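Local structure of glycerophosphoryl diester phosphodiesterase (Parabacteroides distasonis, 3MZ2) at residues Pro46-Glu51 with Glu65-Leu70; Gln155-Val160 with Glu175-Phe180. The protein probably hydrolyses glycerophosphodiesters, as a TIM-barrel member of the glycerophosphodiester phosphodiesterase family. All coordinates share one frame; numbering follows the deposited sequence. Where two conformers were deposited one is given.

Contact 1 of 2, residues Pro46-Glu51 with Glu65-Leu70; sequences PENSME and EIDPRL
The carboxamide of N48 grips D67 with both of its ends. Its ND2 donates to D67 OD2 over 2.8 Å in a nearly straight bond (172°), and OD2 lies in the plane of the N48 amide. D67 OD2 takes this bond on its anti lone pair, the side away from OD1. The other end of the amide works on the backbone: N48 OD1 accepts from D67 N at 3.2 Å, with the donor tilted out of the carbonyl plane. The two side chains cross at about a right angle, and the amide and carboxylate planes stand 69° apart. On N48, CG lies anti to the carbonyl carbon (chi1 -77°), which swings the amide toward the strand, and OD1 also rests 3.6 Å from I66 CB. The paired bonds join the loop leading into helix 50-59 to strand 63-70, within the beta-alpha-beta unit that starts at strand 33-36 of the TIM barrel. E47, next to N48, forms salt bridges with R38, R41 and R86. A sulfate ion lies about 4 Å from the D67 side chain, consistent with a phosphate-binding pocket. D67 OD1 is paired with K140, so each carboxylate oxygen of D67 has its own partner.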
loop_
_atom_site.group_PDB
_atom_site.type_symbol
_atom_site.label_atom_id
_atom_site.label_comp_id
_atom_site.label_asym_id
_atom_site.label_seq_id
_atom_site.Cartn_x
_atom_site.Cartn_y
_atom_site.Cartn_z
ATOM N N PRO A 46 -1.635 8.931 21.976
ATOM C CA PRO A 46 -1.674 8.837 20.532
ATOM C C PRO A 46 -1.245 7.485 19.926
ATOM O O PRO A 46 -0.467 6.730 20.520
ATOM C CB PRO A 46 -0.681 9.923 20.102
ATOM C CG PRO A 46 -0.502 10.816 21.299
ATOM C CD PRO A 46 -0.641 9.909 22.454
ATOM N N GLU A 47 -1.756 7.196 18.743
ATOM C CA GLU A 47 -1.243 6.126 17.854
ATOM C C GLU A 47 0.241 6.242 17.681
ATOM O O GLU A 47 0.755 7.369 17.674
ATOM C CB GLU A 47 -1.772 6.351 16.436
ATOM C CG GLU A 47 -3.147 6.012 16.248
ATOM C CD GLU A 47 -3.654 6.337 14.854
ATOM O OE1 GLU A 47 -2.875 6.527 13.856
ATOM O OE2 GLU A 47 -4.891 6.333 14.763
ATOM N N ASN A 48 0.902 5.097 17.501
ATOM C CA ASN A 48 2.326 5.067 17.112
ATOM C C ASN A 48 3.184 5.970 18.008
ATOM O O ASN A 48 4.005 6.765 17.533
ATOM C CB ASN A 48 2.480 5.428 15.623
ATOM C CG ASN A 48 2.111 4.288 14.700
ATOM O OD1 ASN A 48 2.727 3.219 14.735
ATOM N ND2 ASN A 48 1.122 4.514 13.823
ATOM N N SER A 49 2.998 5.809 19.308
ATOM C CA SER A 49 3.778 6.557 20.280
ATOM C C SER A 49 4.327 5.625 21.325
ATOM O O SER A 49 3.691 4.641 21.694
ATOM C CB SER A 49 2.948 7.661 20.948
ATOM O OG SER A 49 2.048 7.150 21.937
HETATM N N MSE A 50 5.533 5.926 21.783
HETATM C CA MSE A 50 6.178 5.087 22.808
HETATM C C MSE A 50 5.326 5.086 24.056
HETATM O O MSE A 50 5.198 4.074 24.752
HETATM C CB MSE A 50 7.526 5.660 23.177
HETATM C CG MSE A 50 8.484 5.826 22.057
HETATM SE SE MSE A 50 8.947 4.053 21.349
HETATM C CE MSE A 50 9.783 3.370 22.986
ATOM N N GLU A 51 4.759 6.242 24.353
ATOM C CA GLU A 51 3.965 6.415 25.573
ATOM C C GLU A 51 2.741 5.500 25.552
ATOM O O GLU A 51 2.359 4.911 26.568
ATOM C CB GLU A 51 3.561 7.891 25.716
ATOM C CG GLU A 51 4.738 8.807 26.040
ATOM C CD GLU A 51 5.540 9.302 24.820
ATOM O OE1 GLU A 51 5.212 8.946 23.667
ATOM O OE2 GLU A 51 6.518 10.059 25.029
ATOM N N GLU A 65 1.300 -3.542 16.601
ATOM C CA GLU A 65 1.364 -3.414 15.155
ATOM C C GLU A 65 1.609 -1.931 14.889
ATOM O O GLU A 65 0.907 -1.085 15.424
ATOM C CB GLU A 65 0.024 -3.857 14.584
ATOM C CG GLU A 65 0.021 -3.819 13.078
ATOM C CD GLU A 65 -0.529 -2.559 12.470
ATOM O OE1 GLU A 65 -1.020 -1.659 13.177
ATOM O OE2 GLU A 65 -0.467 -2.494 11.221
ATOM N N ILE A 66 2.653 -1.596 14.133
ATOM C CA ILE A 66 3.087 -0.222 13.981
ATOM C C ILE A 66 3.330 0.106 12.507
ATOM O O ILE A 66 3.426 -0.798 11.643
ATOM C CB ILE A 66 4.344 0.044 14.878
ATOM C CG1 ILE A 66 5.510 -0.860 14.485
ATOM C CG2 ILE A 66 3.965 -0.188 16.358
ATOM C CD1 ILE A 66 6.834 -0.667 15.277
ATOM N N ASP A 67 3.460 1.406 12.232
ATOM C CA ASP A 67 3.499 1.958 10.880
ATOM C C ASP A 67 4.826 2.678 10.562
ATOM O O ASP A 67 4.926 3.898 10.725
ATOM C CB ASP A 67 2.326 2.959 10.693
ATOM C CG ASP A 67 0.972 2.310 10.917
ATOM O OD1 ASP A 67 0.651 1.408 10.112
ATOM O OD2 ASP A 67 0.260 2.699 11.858
ATOM N N PRO A 68 5.849 1.934 10.096
ATOM C CA PRO A 68 7.126 2.541 9.721
ATOM C C PRO A 68 7.026 3.286 8.396
ATOM O O PRO A 68 6.419 2.801 7.440
ATOM C CB PRO A 68 8.101 1.355 9.606
ATOM C CG PRO A 68 7.335 0.135 9.864
ATOM C CD PRO A 68 5.867 0.476 9.925
ATOM N N ARG A 69 7.568 4.495 8.370
ATOM C CA ARG A 69 7.636 5.274 7.155
ATOM C C ARG A 69 8.816 6.252 7.222
ATOM O O ARG A 69 9.435 6.463 8.259
ATOM C CB ARG A 69 6.328 6.038 6.866
ATOM C CG ARG A 69 5.991 7.095 7.854
ATOM C CD ARG A 69 4.900 8.066 7.365
ATOM N NE ARG A 69 3.634 7.428 6.929
ATOM C CZ ARG A 69 3.239 7.339 5.668
ATOM N NH1 ARG A 69 4.013 7.754 4.678
ATOM N NH2 ARG A 69 2.077 6.759 5.404
ATOM N N LEU A 70 9.095 6.846 6.091
ATOM C CA LEU A 70 10.340 7.573 5.878
ATOM C C LEU A 70 10.235 9.096 5.986
ATOM O O LEU A 70 9.296 9.719 5.496
ATOM C CB LEU A 70 10.886 7.222 4.487
ATOM C CG LEU A 70 11.357 5.814 4.223
ATOM C CD1 LEU A 70 11.698 5.609 2.721
ATOM C CD2 LEU A 70 12.546 5.493 5.143
#

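Contact 2 of 2, residues Gln155-Val160 with Glu175-Phe180; sequences QAEPYV and EKNPNF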
loop_
_atom_site.group_PDB
_atom_site.type_symbol
_atom_site.label_atom_id
_atom_site.label_comp_id
_atom_site.label_asym_id
_atom_site.label_seq_id
_atom_site.Cartn_x
_atom_site.Cartn_y
_atom_site.Cartn_z
ATOM N N GLN A 155 19.637 -8.318 14.678
ATOM C CA GLN A 155 19.336 -9.619 15.319
ATOM C C GLN A 155 18.024 -9.503 16.076
ATOM O O GLN A 155 17.878 -10.085 17.133
ATOM C CB GLN A 155 20.513 -10.126 16.174
ATOM C CG GLN A 155 21.838 -10.122 15.383
ATOM C CD GLN A 155 23.072 -10.556 16.197
ATOM O OE1 GLN A 155 24.197 -10.298 15.797
ATOM N NE2 GLN A 155 22.861 -11.239 17.273
ATOM N N ALA A 156 17.038 -8.850 15.458
ATOM C CA ALA A 156 15.742 -8.528 16.087
ATOM C C ALA A 156 14.640 -9.501 15.685
ATOM O O ALA A 156 13.477 -9.285 15.968
ATOM C CB ALA A 156 15.307 -7.046 15.737
ATOM N N GLU A 157 15.002 -10.585 15.008
ATOM C CA GLU A 157 13.980 -11.585 14.610
ATOM C C GLU A 157 13.077 -12.101 15.702
ATOM O O GLU A 157 11.897 -12.394 15.415
ATOM C CB GLU A 157 14.593 -12.777 13.912
ATOM C CG GLU A 157 15.503 -12.436 12.688
ATOM C CD GLU A 157 16.993 -12.376 13.015
ATOM O OE1 GLU A 157 17.373 -11.972 14.145
ATOM O OE2 GLU A 157 17.811 -12.727 12.123
ATOM N N PRO A 158 13.598 -12.255 16.941
ATOM C CA PRO A 158 12.682 -12.742 17.988
ATOM C C PRO A 158 11.623 -11.766 18.483
ATOM O O PRO A 158 10.771 -12.147 19.300
ATOM C CB PRO A 158 13.637 -13.075 19.156
ATOM C CG PRO A 158 14.978 -13.299 18.501
ATOM C CD PRO A 158 15.017 -12.360 17.342
ATOM N N TYR A 159 11.683 -10.503 18.067
ATOM C CA TYR A 159 10.771 -9.496 18.592
ATOM C C TYR A 159 10.275 -8.478 17.569
ATOM O O TYR A 159 9.599 -7.523 17.942
ATOM C CB TYR A 159 11.314 -8.783 19.844
ATOM C CG TYR A 159 12.663 -8.139 19.703
ATOM C CD1 TYR A 159 13.847 -8.900 19.820
ATOM C CD2 TYR A 159 12.795 -6.730 19.619
ATOM C CE1 TYR A 159 15.085 -8.301 19.697
ATOM C CE2 TYR A 159 14.034 -6.139 19.527
ATOM C CZ TYR A 159 15.170 -6.911 19.536
ATOM O OH TYR A 159 16.393 -6.297 19.456
ATOM N N VAL A 160 10.605 -8.660 16.304
ATOM C CA VAL A 160 10.088 -7.760 15.249
ATOM C C VAL A 160 9.590 -8.647 14.114
ATOM O O VAL A 160 10.390 -9.291 13.424
ATOM C CB VAL A 160 11.161 -6.769 14.760
ATOM C CG1 VAL A 160 10.556 -5.760 13.713
ATOM C CG2 VAL A 160 11.840 -6.030 15.911
ATOM N N GLU A 175 13.185 -16.213 2.163
ATOM C CA GLU A 175 14.380 -16.606 1.423
ATOM C C GLU A 175 15.554 -15.726 1.858
ATOM O O GLU A 175 16.673 -16.229 1.930
ATOM C CB GLU A 175 14.133 -16.583 -0.096
ATOM C CG GLU A 175 13.151 -17.718 -0.495
ATOM C CD GLU A 175 12.994 -17.966 -1.969
ATOM O OE1 GLU A 175 13.481 -17.131 -2.748
ATOM O OE2 GLU A 175 12.348 -19.016 -2.313
ATOM N N LYS A 176 15.306 -14.454 2.200
ATOM C CA LYS A 176 16.386 -13.572 2.677
ATOM C C LYS A 176 16.817 -13.909 4.092
ATOM O O LYS A 176 17.992 -13.805 4.444
ATOM C CB LYS A 176 15.964 -12.108 2.658
ATOM C CG LYS A 176 16.023 -11.481 1.302
ATOM C CD LYS A 176 15.930 -9.986 1.383
ATOM N N ASN A 177 15.867 -14.313 4.918
ATOM C CA ASN A 177 16.203 -14.705 6.292
ATOM C C ASN A 177 15.134 -15.651 6.840
ATOM O O ASN A 177 14.030 -15.239 7.223
ATOM C CB ASN A 177 16.343 -13.483 7.183
ATOM C CG ASN A 177 16.762 -13.836 8.617
ATOM O OD1 ASN A 177 16.790 -14.990 9.017
ATOM N ND2 ASN A 177 17.079 -12.816 9.378
ATOM N N PRO A 178 15.459 -16.957 6.884
ATOM C CA PRO A 178 14.417 -17.909 7.313
ATOM C C PRO A 178 14.060 -17.916 8.776
ATOM O O PRO A 178 13.223 -18.721 9.208
ATOM C CB PRO A 178 15.028 -19.273 6.928
ATOM C CG PRO A 178 16.476 -19.037 7.001
ATOM C CD PRO A 178 16.666 -17.665 6.424
ATOM N N ASN A 179 14.701 -17.061 9.562
ATOM C CA ASN A 179 14.344 -16.878 10.953
ATOM C C ASN A 179 13.277 -15.805 11.143
ATOM O O ASN A 179 12.838 -15.562 12.253
ATOM C CB ASN A 179 15.593 -16.549 11.761
ATOM C CG ASN A 179 16.552 -17.748 11.877
ATOM O OD1 ASN A 179 16.122 -18.909 11.955
ATOM N ND2 ASN A 179 17.823 -17.482 11.779
ATOM N N PHE A 180 12.825 -15.157 10.070
ATOM C CA PHE A 180 11.750 -14.184 10.232
ATOM C C PHE A 180 10.420 -14.852 10.624
ATOM O O PHE A 180 10.087 -15.968 10.176
ATOM C CB PHE A 180 11.495 -13.441 8.942
ATOM C CG PHE A 180 12.535 -12.423 8.525
ATOM C CD1 PHE A 180 13.209 -11.609 9.438
ATOM C CD2 PHE A 180 12.749 -12.207 7.171
ATOM C CE1 PHE A 180 14.162 -10.688 8.993
ATOM C CE2 PHE A 180 13.650 -11.277 6.723
ATOM C CZ PHE A 180 14.338 -10.510 7.617
#
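A single polar bond backed by light packing joins E157 to N177 here, where the loop between helix 144-153 and strand 160-164 meets the turn that follows helix 167-176. N177 ND2 donates to E157 OE2 at 2.8 Å and 164°. The acceptor lies in the amide plane, whereas the nitrogen meets the carboxylate on its anti side, 17° out of plane; the two flat groups are almost perpendicular. E157 reaches this point through a bend at chi2 (96°), which turns the carboxylate toward the amide while CG settles 4.1 Å from CD1 of the F180 ring. Nearer the backbone, E157 CB lies 3.7 Å from N179 O. On the other side of the bond, N177 is held by its own turn: OD1 accepts from N179 N at 3.0 Å, an Asx turn, within a type I beta turn from N177 to F180. N177 CB packs over one face of the F180 ring, offset toward its rim, and ND2 has a second acceptor in T152 OG1 of helix 144-153. With an alanine here in place of the asparagine, the E157 carboxylate would probably lose this donor and the Asx turn its side-chain acceptor. The bond pairs a neutral amide with an acidic group, so the carboxylate is likely to be stabilised by a directed N-H dipole, with no countercharge supplied by N177.

Overall arrangement
The two contacts come in series along the chain, all of contact 1 preceding contact 2, and both belong to the same TIM-barrel domain. Their centres are 20 Å apart; their nearest atoms approach to about 6 Å without touching. Strand 135-137 links the regions within the curled barrel sheet: it pairs in parallel with strand 63-70 on one side and with strand 160-164, which follows 155-160, on the other. Helix 122-129 also touches side chains of both contacts. Contact 1 is the more central, beside the bound sulfate, while contact 2 lies farther out and ties connecting segments of successive beta-alpha units. Contact 1 thus borders what may be an anion-binding pocket, whereas contact 2 is packing between connecting segments.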